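Local coordinates for guanine nucleotide exchange protein (Legionella pneumophila, PDB 1XSZ), which probably acts as a guanine nucleotide exchange factor for ADP-ribosylation factor (Arf) GTPases, with a C-terminal domain that caps its Sec7 active site, at residues G92-L97 with P193-F198; M143-L148 with S187-K192. All blocks are in the same frame, centred on the assembly; numbering follows the deposited sequence. Where two conformers were deposited one is given.

Interaction 1: residues G92-L97 with P193-F198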
loop_
_atom_site.group_PDB
_atom_site.type_symbol
_atom_site.label_atom_id
_atom_site.label_comp_id
_atom_site.label_asym_id
_atom_site.label_seq_id
_atom_site.Cartn_x
_atom_site.Cartn_y
_atom_site.Cartn_z
ATOM N N GLY A 92 -16.665 -13.444 -0.761
ATOM C CA GLY A 92 -16.030 -12.814 -1.906
ATOM C C GLY A 92 -14.848 -11.975 -1.453
ATOM O O GLY A 92 -13.769 -12.027 -2.049
ATOM N N LEU A 93 -15.045 -11.200 -0.392
ATOM C CA LEU A 93 -13.969 -10.361 0.123
ATOM C C LEU A 93 -12.818 -11.232 0.629
ATOM O O LEU A 93 -11.649 -10.886 0.446
ATOM C CB LEU A 93 -14.504 -9.459 1.238
ATOM C CG LEU A 93 -13.535 -8.464 1.886
ATOM C CD1 LEU A 93 -12.777 -7.670 0.832
ATOM C CD2 LEU A 93 -14.332 -7.522 2.779
ATOM N N ARG A 94 -13.136 -12.356 1.266
ATOM C CA ARG A 94 -12.093 -13.248 1.767
ATOM C C ARG A 94 -11.267 -13.788 0.604
ATOM O O ARG A 94 -10.035 -13.816 0.662
ATOM C CB ARG A 94 -12.701 -14.415 2.552
ATOM C CG ARG A 94 -11.654 -15.291 3.230
ATOM C CD ARG A 94 -12.303 -16.327 4.140
ATOM N NE ARG A 94 -11.335 -16.980 5.018
ATOM C CZ ARG A 94 -10.422 -17.858 4.612
ATOM N NH1 ARG A 94 -10.347 -18.200 3.333
ATOM N NH2 ARG A 94 -9.584 -18.395 5.488
ATOM N N THR A 95 -11.947 -14.218 -0.451
ATOM C CA THR A 95 -11.265 -14.746 -1.625
ATOM C C THR A 95 -10.369 -13.678 -2.246
ATOM O O THR A 95 -9.223 -13.945 -2.622
ATOM C CB THR A 95 -12.289 -15.235 -2.663
ATOM O OG1 THR A 95 -13.016 -16.344 -2.115
ATOM C CG2 THR A 95 -11.589 -15.662 -3.946
ATOM N N PHE A 96 -10.888 -12.462 -2.337
ATOM C CA PHE A 96 -10.135 -11.358 -2.908
ATOM C C PHE A 96 -8.871 -11.065 -2.092
ATOM O O PHE A 96 -7.765 -11.035 -2.635
ATOM C CB PHE A 96 -11.027 -10.113 -2.976
ATOM C CG PHE A 96 -10.328 -8.885 -3.492
ATOM C CD1 PHE A 96 -9.779 -7.954 -2.609
ATOM C CD2 PHE A 96 -10.212 -8.662 -4.862
ATOM C CE1 PHE A 96 -9.122 -6.814 -3.094
ATOM C CE2 PHE A 96 -9.559 -7.531 -5.354
ATOM C CZ PHE A 96 -9.014 -6.605 -4.466
ATOM N N LEU A 97 -9.027 -10.867 -0.789
ATOM C CA LEU A 97 -7.872 -10.547 0.045
ATOM C C LEU A 97 -6.801 -11.631 0.062
ATOM O O LEU A 97 -5.607 -11.325 0.093
ATOM C CB LEU A 97 -8.325 -10.233 1.473
ATOM C CG LEU A 97 -9.202 -8.982 1.599
ATOM C CD1 LEU A 97 -9.771 -8.911 3.002
ATOM C CD2 LEU A 97 -8.391 -7.732 1.258
ATOM N N PRO A 193 -12.254 -16.103 10.271
ATOM C CA PRO A 193 -11.429 -14.921 10.020
ATOM C C PRO A 193 -10.915 -14.862 8.588
ATOM O O PRO A 193 -10.912 -15.865 7.867
ATOM C CB PRO A 193 -10.276 -15.083 11.009
ATOM C CG PRO A 193 -10.874 -15.903 12.119
ATOM C CD PRO A 193 -11.693 -16.915 11.365
ATOM N N PHE A 194 -10.499 -13.674 8.171
ATOM C CA PHE A 194 -9.914 -13.500 6.850
ATOM C C PHE A 194 -8.508 -14.088 6.862
ATOM O O PHE A 194 -7.877 -14.178 7.914
ATOM C CB PHE A 194 -9.762 -12.016 6.490
ATOM C CG PHE A 194 -11.038 -11.339 6.079
ATOM C CD1 PHE A 194 -11.935 -11.961 5.214
ATOM C CD2 PHE A 194 -11.314 -10.046 6.510
ATOM C CE1 PHE A 194 -13.085 -11.301 4.786
ATOM C CE2 PHE A 194 -12.459 -9.380 6.085
ATOM C CZ PHE A 194 -13.348 -10.009 5.220
ATOM N N GLU A 195 -8.033 -14.494 5.692
ATOM C CA GLU A 195 -6.666 -14.985 5.563
ATOM C C GLU A 195 -5.932 -13.771 4.996
ATOM O O GLU A 195 -6.194 -13.345 3.872
ATOM C CB GLU A 195 -6.569 -16.155 4.581
ATOM C CG GLU A 195 -5.136 -16.651 4.409
ATOM C CD GLU A 195 -5.006 -17.792 3.420
ATOM O OE1 GLU A 195 -5.736 -18.792 3.566
ATOM O OE2 GLU A 195 -4.164 -17.691 2.500
ATOM N N LEU A 196 -5.027 -13.204 5.784
ATOM C CA LEU A 196 -4.292 -12.017 5.363
ATOM C C LEU A 196 -2.796 -12.274 5.351
ATOM O O LEU A 196 -2.194 -12.547 6.392
ATOM C CB LEU A 196 -4.606 -10.853 6.305
ATOM C CG LEU A 196 -6.087 -10.502 6.465
ATOM C CD1 LEU A 196 -6.244 -9.470 7.578
ATOM C CD2 LEU A 196 -6.642 -9.982 5.148
ATOM N N ASN A 197 -2.205 -12.191 4.168
ATOM C CA ASN A 197 -0.775 -12.418 4.006
ATOM C C ASN A 197 -0.137 -11.138 3.475
ATOM O O ASN A 197 -0.266 -10.814 2.299
ATOM C CB ASN A 197 -0.550 -13.575 3.026
ATOM C CG ASN A 197 -1.252 -14.855 3.461
ATOM O OD1 ASN A 197 -1.959 -15.490 2.674
ATOM N ND2 ASN A 197 -1.057 -15.240 4.713
ATOM N N PHE A 198 0.542 -10.409 4.354
ATOM C CA PHE A 198 1.192 -9.161 3.968
ATOM C C PHE A 198 2.653 -9.349 3.606
ATOM O O PHE A 198 3.303 -10.291 4.065
ATOM C CB PHE A 198 1.119 -8.140 5.109
ATOM C CG PHE A 198 -0.269 -7.660 5.408
ATOM C CD1 PHE A 198 -1.050 -8.291 6.375
ATOM C CD2 PHE A 198 -0.809 -6.591 4.704
ATOM C CE1 PHE A 198 -2.348 -7.861 6.628
ATOM C CE2 PHE A 198 -2.108 -6.153 4.949
ATOM C CZ PHE A 198 -2.879 -6.791 5.915
HETATM O O HOH W 1 -8.965 -13.415 3.264
HETATM O O HOH W 2 -9.830 -18.418 8.296
HETATM O O HOH W 3 -7.330 -20.445 5.159
HETATM O O HOH W 4 -3.500 -12.138 1.593
#
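Leu93 reaches the far end of the Phe194 ring, its CD2 lying 3.6 Å from Phe194 CZ and approaching at a slant to the ring plane. One residue on, the helix backbone itself becomes part of the ring's surroundings: Arg94 N is 3.7 Å from Phe194 CE1, and Arg94 CB and CG run along the CD1 side, with CG at the ring edge. From there the Arg94 side chain, extended as far as NE with CG anti to its own amide nitrogen (chi1 -174°), runs counter to the Phe194 side chain and delivers the guanidinium to the Pro193 carbonyl. In the conformer described NE donates to Pro193 O at 3.1 Å with an N-H...O angle of 162°, the oxygen lying near the guanidinium plane. A water joins NH2 to the same carbonyl oxygen, and another links NH2 to Glu195 OE1, which at 4.3 Å from NH2 is too distant for a salt bridge. The Arg94 carbonyl is tied through a water to Glu195 N.

Residues 193-198 lead from helix 179-191 of the Sec7 domain toward strand 204-208 of the capping domain. Phe194 fills the seam between helix 89-98 and helix 131-149, where its side chain also touches Thr141 and Asn145.

Leu97 closes over this ring: its CD1 sits 4.0 Å from the Phe194 centroid, 10° off the normal, a CH-pi contact over the centre of one face. The same methyl meets Leu196 CD2 at 3.9 Å, the two leucine side chains running alongside each other. A water probably bridges Leu97 O and Asn197 N.

Interaction 2: residues M143-L148 with S187-K192; sequences MLNTDL and SEIKAK
Leu144, Asn145 and Leu148 pack against Ile189 and Lys190 in a buried helix-helix contact between helix 131-149 and the last turn of helix 179-191, within the Sec7 domain. The axes of the two short segments approach to 9.5 Å and cross at -49°, and the contact is made by side chains in van der Waals reach.

Ile189 carries most of it, pointing at the facing helix: its CG2 lies against Leu144 and, more loosely, Leu148, while its longer branch turns to Asn145. Ile189 CG2 meets Leu144 CD2 at 3.7 Å. The longer branch, with CG1 anti to the amide nitrogen (chi1 -165°), crosses the Asn145 side chain at about a right angle, Ile189 CG1 standing 3.9 Å from Asn145 CB. A turn further along, Leu148 brings CD1 within 4.2 Å of Ile189 CG2 and presses the same methyl on Lys190 CB at 3.7 Å. Only the base of Lys190 is engaged; its fully extended chain leads away, so the ammonium end takes no part in the packing. Next to this apolar patch Ile189 O is hydrogen-bonded to His149 NE2, one residue past Leu148.

Away from Ile189, segment 143-148 of helix 131-149 meets other partners: Met143 touches Trp253 and Phe256 of helix 252-258, and Thr146 touches Phe257 of that helix and Trp288 and Leu289 of helix 287-290. The sequence Met-Leu-Asn-Thr-Asp-Leu belongs to the second signature motif of Sec7 domains, whose helix typically helps line the Arf-binding groove, and these contacts are consistent with the capping domain covering that groove.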
loop_
_atom_site.group_PDB
_atom_site.type_symbol
_atom_site.label_atom_id
_atom_site.label_comp_id
_atom_site.label_asym_id
_atom_site.label_seq_id
_atom_site.Cartn_x
_atom_site.Cartn_y
_atom_site.Cartn_z
ATOM N N MET A 143 -12.193 -4.079 9.456
ATOM C CA MET A 143 -11.964 -3.635 10.830
ATOM C C MET A 143 -12.586 -4.623 11.811
ATOM O O MET A 143 -12.005 -4.924 12.858
ATOM C CB MET A 143 -12.577 -2.251 11.091
ATOM C CG MET A 143 -11.845 -1.089 10.445
ATOM S SD MET A 143 -12.366 0.530 11.085
ATOM C CE MET A 143 -14.034 0.615 10.483
ATOM N N LEU A 144 -13.778 -5.113 11.487
ATOM C CA LEU A 144 -14.467 -6.053 12.361
ATOM C C LEU A 144 -13.666 -7.348 12.524
ATOM O O LEU A 144 -13.662 -7.953 13.597
ATOM C CB LEU A 144 -15.870 -6.343 11.809
ATOM C CG LEU A 144 -16.774 -7.228 12.664
ATOM C CD1 LEU A 144 -16.959 -6.608 14.045
ATOM C CD2 LEU A 144 -18.122 -7.374 11.971
ATOM N N ASN A 145 -12.996 -7.774 11.457
ATOM C CA ASN A 145 -12.172 -8.980 11.522
ATOM C C ASN A 145 -11.097 -8.812 12.610
ATOM O O ASN A 145 -10.876 -9.710 13.416
ATOM C CB ASN A 145 -11.540 -9.239 10.150
ATOM C CG ASN A 145 -10.602 -10.426 10.147
ATOM O OD1 ASN A 145 -9.376 -10.266 10.054
ATOM N ND2 ASN A 145 -11.161 -11.621 10.247
ATOM N N THR A 146 -10.435 -7.658 12.637
ATOM C CA THR A 146 -9.421 -7.416 13.662
ATOM C C THR A 146 -10.082 -7.302 15.034
ATOM O O THR A 146 -9.611 -7.870 16.019
ATOM C CB THR A 146 -8.654 -6.115 13.386
ATOM O OG1 THR A 146 -7.819 -6.289 12.241
ATOM C CG2 THR A 146 -7.791 -5.730 14.591
ATOM N N ASP A 147 -11.186 -6.572 15.087
ATOM C CA ASP A 147 -11.892 -6.372 16.340
ATOM C C ASP A 147 -12.300 -7.686 17.004
ATOM O O ASP A 147 -12.124 -7.864 18.212
ATOM C CB ASP A 147 -13.117 -5.493 16.084
ATOM C CG ASP A 147 -13.761 -5.001 17.355
ATOM O OD1 ASP A 147 -14.747 -5.612 17.804
ATOM O OD2 ASP A 147 -13.266 -3.992 17.902
ATOM N N LEU A 148 -12.821 -8.619 16.211
ATOM C CA LEU A 148 -13.282 -9.892 16.743
ATOM C C LEU A 148 -12.210 -10.941 16.979
ATOM O O LEU A 148 -12.345 -11.777 17.873
ATOM C CB LEU A 148 -14.354 -10.482 15.815
ATOM C CG LEU A 148 -15.611 -9.632 15.618
ATOM C CD1 LEU A 148 -16.625 -10.391 14.761
ATOM C CD2 LEU A 148 -16.212 -9.290 16.981
ATOM N N SER A 187 -21.851 -12.667 11.654
ATOM C CA SER A 187 -21.652 -14.064 11.998
ATOM C C SER A 187 -20.613 -14.743 11.119
ATOM O O SER A 187 -19.811 -15.544 11.599
ATOM C CB SER A 187 -22.978 -14.814 11.899
ATOM O OG SER A 187 -22.795 -16.196 12.144
ATOM N N GLU A 188 -20.624 -14.423 9.832
ATOM C CA GLU A 188 -19.667 -15.019 8.916
ATOM C C GLU A 188 -18.232 -14.681 9.272
ATOM O O GLU A 188 -17.380 -15.566 9.358
ATOM C CB GLU A 188 -19.924 -14.549 7.493
ATOM C CG GLU A 188 -21.065 -15.233 6.794
ATOM C CD GLU A 188 -21.265 -14.655 5.428
ATOM O OE1 GLU A 188 -21.902 -13.584 5.323
ATOM O OE2 GLU A 188 -20.760 -15.251 4.463
ATOM N N ILE A 189 -17.957 -13.399 9.478
ATOM C CA ILE A 189 -16.594 -13.000 9.791
ATOM C C ILE A 189 -16.188 -13.426 11.201
ATOM O O ILE A 189 -15.012 -13.698 11.451
ATOM C CB ILE A 189 -16.382 -11.473 9.551
ATOM C CG1 ILE A 189 -14.879 -11.157 9.513
ATOM C CG2 ILE A 189 -17.108 -10.649 10.605
ATOM C CD1 ILE A 189 -14.121 -11.888 8.398
ATOM N N LYS A 190 -17.150 -13.528 12.111
ATOM C CA LYS A 190 -16.840 -13.977 13.462
ATOM C C LYS A 190 -16.468 -15.463 13.431
ATOM O O LYS A 190 -15.541 -15.900 14.109
ATOM C CB LYS A 190 -18.043 -13.772 14.390
ATOM C CG LYS A 190 -17.807 -14.286 15.806
ATOM C CD LYS A 190 -18.965 -13.952 16.729
ATOM C CE LYS A 190 -18.741 -14.557 18.106
ATOM N NZ LYS A 190 -19.838 -14.208 19.049
ATOM N N ALA A 191 -17.180 -16.235 12.611
ATOM C CA ALA A 191 -16.946 -17.673 12.524
ATOM C C ALA A 191 -15.714 -18.068 11.725
ATOM O O ALA A 191 -15.113 -19.107 11.983
ATOM C CB ALA A 191 -18.179 -18.361 11.933
ATOM N N LYS A 192 -15.337 -17.241 10.758
ATOM C CA LYS A 192 -14.192 -17.552 9.914
ATOM C C LYS A 192 -13.391 -16.293 9.591
ATOM O O LYS A 192 -13.784 -15.500 8.740
ATOM C CB LYS A 192 -14.689 -18.207 8.622
ATOM C CG LYS A 192 -13.594 -18.715 7.698
ATOM C CD LYS A 192 -14.203 -19.372 6.466
ATOM C CE LYS A 192 -13.132 -19.897 5.530
ATOM N NZ LYS A 192 -13.726 -20.594 4.355
#

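Interactions 1 and 2 are neighbours, their centres about 12 Å apart, and their second segments are consecutive, 187-192 running straight into 193-198. Ile189 and Phe194 touch, with Ile189 CD1 3.8 Å from Phe194 CZ, so the apolar core of 143-148 with 187-192 runs on into that of 92-97 with 193-198. Asn145 borders both, packing on Ile189 and also on Pro193 and Phe194. At the surface, Lys192 CE lies 3.5 Å from Arg94 NE. Together the two interactions join helices 89-98, 131-149 and 179-191 beside the probable Arf-binding groove, where the connection to the cap departs.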